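Local atomic coordinates of Poly(A) ribonuclease pop2 (Schizosaccharomyces pombe, PDB entry 3G0Z), a protein that removes poly(A) tails from mRNA as a metal-dependent 3'-exoribonuclease and catalytic component of the CCR4-NOT complex, releasing 5'-AMP. Residues 48-53 / 88-93. Residues are numbered along the deposited sequence; the frame is centred on the assembly and turned at random.
Sequences VSMDTE and IGLALS. With ZN (zinc ion), chain B.
Ser49 and Ala91 form a hydrogen-bonded antiparallel pair, joined by Ser49 N to Ala91 O and Ala91 N to Ser49 O, both 2.8 Å and nearly straight. Asp51 and Gly89 repeat the pattern, although the bond from Asp51 N to Gly89 O is longer, at 3.1 Å. Between these pairs Met50 can be followed outward. Its CB packs 3.8 Å from Leu90 CD2; CG, anti to the backbone N (chi1 168°), lies 3.6 Å from Gly89 O, with Ile88 CG2 also nearby; a turn about CG-SD (chi3 41°) then leads SD and CE away from 88-93, and the side chain packs on Phe173 and Leu176 of helix 169-181. Leu90 CD2 also reaches Val48 CG1, so one methyl spans two neighbours on this largely apolar face. Ser49 and Asp51 bring polar groups to the other face. There a water donates to Ala91 O and also hydrogen-bonds Ser49 OG. Farther along, Asp51 OD2 binds the zinc ion at 2.2 Å, Glu53 OE2 binds it at a longer 2.7 Å, and Asp241 is another ligand; Asp51 OD1 accepts a bond from the metal-bound water. Two central strands thus present one largely hydrophobic face and one metal-binding face, the Asp-X-Glu strand motif of DEDD exonucleases on an RNase H-like fold.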
loop_
_atom_site.group_PDB
_atom_site.type_symbol
_atom_site.label_atom_id
_atom_site.label_comp_id
_atom_site.label_asym_id
_atom_site.label_seq_id
_atom_site.Cartn_x
_atom_site.Cartn_y
_atom_site.Cartn_z
ATOM N N VAL A 48 10.518 -1.948 -0.944
ATOM C CA VAL A 48 9.487 -1.080 -0.363
ATOM C C VAL A 48 8.222 -1.884 -0.085
ATOM O O VAL A 48 7.636 -2.457 -1.002
ATOM C CB VAL A 48 9.131 0.108 -1.304
ATOM C CG1 VAL A 48 8.104 1.026 -0.659
ATOM C CG2 VAL A 48 10.394 0.898 -1.681
ATOM N N SER A 49 7.801 -1.925 1.172
ATOM C CA SER A 49 6.515 -2.531 1.514
ATOM C C SER A 49 5.483 -1.448 1.770
ATOM O O SER A 49 5.732 -0.480 2.493
ATOM C CB SER A 49 6.636 -3.458 2.732
ATOM O OG SER A 49 7.546 -4.509 2.450
ATOM N N MET A 50 4.314 -1.607 1.179
ATOM C CA MET A 50 3.310 -0.576 1.305
ATOM C C MET A 50 1.965 -1.097 1.803
ATOM O O MET A 50 1.577 -2.229 1.535
ATOM C CB MET A 50 3.100 0.125 -0.022
ATOM C CG MET A 50 1.851 0.994 0.007
ATOM S SD MET A 50 1.430 1.686 -1.586
ATOM C CE MET A 50 1.751 0.314 -2.682
ATOM N N ASP A 51 1.261 -0.233 2.520
ATOM C CA ASP A 51 -0.116 -0.469 2.864
ATOM C C ASP A 51 -0.884 0.868 2.801
ATOM O O ASP A 51 -0.270 1.943 2.872
ATOM C CB ASP A 51 -0.200 -1.058 4.254
ATOM C CG ASP A 51 -1.619 -1.276 4.676
ATOM O OD1 ASP A 51 -2.249 -2.178 4.102
ATOM O OD2 ASP A 51 -2.110 -0.520 5.540
ATOM N N THR A 52 -2.204 0.812 2.629
ATOM C CA THR A 52 -3.026 2.034 2.562
ATOM C C THR A 52 -4.261 1.929 3.448
ATOM O O THR A 52 -4.754 0.836 3.681
ATOM C CB THR A 52 -3.521 2.348 1.116
ATOM O OG1 THR A 52 -4.379 1.297 0.657
ATOM C CG2 THR A 52 -2.353 2.508 0.147
ATOM N N GLU A 53 -4.733 3.067 3.959
ATOM C CA GLU A 53 -6.031 3.139 4.625
ATOM C C GLU A 53 -6.884 4.148 3.878
ATOM O O GLU A 53 -6.459 5.285 3.648
ATOM C CB GLU A 53 -5.904 3.589 6.088
ATOM C CG GLU A 53 -5.189 2.607 6.983
ATOM C CD GLU A 53 -5.940 1.286 7.128
ATOM O OE1 GLU A 53 -6.972 1.079 6.457
ATOM O OE2 GLU A 53 -5.483 0.441 7.921
ATOM N N ILE A 88 -0.998 6.326 3.849
ATOM C CA ILE A 88 -0.137 5.360 3.175
ATOM C C ILE A 88 1.078 5.071 4.054
ATOM O O ILE A 88 1.714 5.989 4.574
ATOM C CB ILE A 88 0.371 5.872 1.819
ATOM C CG1 ILE A 88 -0.784 6.006 0.834
ATOM C CG2 ILE A 88 1.417 4.912 1.261
ATOM C CD1 ILE A 88 -0.451 6.897 -0.347
ATOM N N GLY A 89 1.376 3.792 4.236
ATOM C CA GLY A 89 2.554 3.370 4.971
ATOM C C GLY A 89 3.603 2.845 4.009
ATOM O O GLY A 89 3.305 2.063 3.097
ATOM N N LEU A 90 4.834 3.302 4.182
ATOM C CA LEU A 90 5.949 2.725 3.436
ATOM C C LEU A 90 7.027 2.230 4.390
ATOM O O LEU A 90 7.550 3.001 5.200
ATOM C CB LEU A 90 6.542 3.739 2.471
ATOM C CG LEU A 90 5.650 4.371 1.402
ATOM C CD1 LEU A 90 6.433 5.453 0.662
ATOM C CD2 LEU A 90 5.145 3.305 0.424
ATOM N N ALA A 91 7.356 0.947 4.293
ATOM C CA ALA A 91 8.453 0.380 5.085
ATOM C C ALA A 91 9.591 -0.085 4.171
ATOM O O ALA A 91 9.371 -0.887 3.271
ATOM C CB ALA A 91 7.945 -0.781 5.930
ATOM N N LEU A 92 10.802 0.419 4.401
ATOM C CA LEU A 92 11.956 0.053 3.578
ATOM C C LEU A 92 12.743 -1.071 4.224
ATOM O O LEU A 92 12.865 -1.126 5.457
ATOM C CB LEU A 92 12.874 1.263 3.403
ATOM C CG LEU A 92 12.656 2.221 2.232
ATOM C CD1 LEU A 92 11.203 2.617 2.063
ATOM C CD2 LEU A 92 13.534 3.458 2.418
ATOM N N SER A 93 13.275 -1.968 3.395
ATOM C CA SER A 93 14.172 -3.025 3.859
ATOM C C SER A 93 15.271 -3.231 2.841
ATOM O O SER A 93 15.077 -2.949 1.649
ATOM C CB SER A 93 13.415 -4.350 4.008
ATOM O OG SER A 93 12.145 -4.146 4.613
HETATM ZN ZN ZN B . -4.026 -1.269 6.449
HETATM O O HOH W 1 10.207 -3.531 3.094
HETATM O O HOH W 2 -5.053 -2.396 4.450
#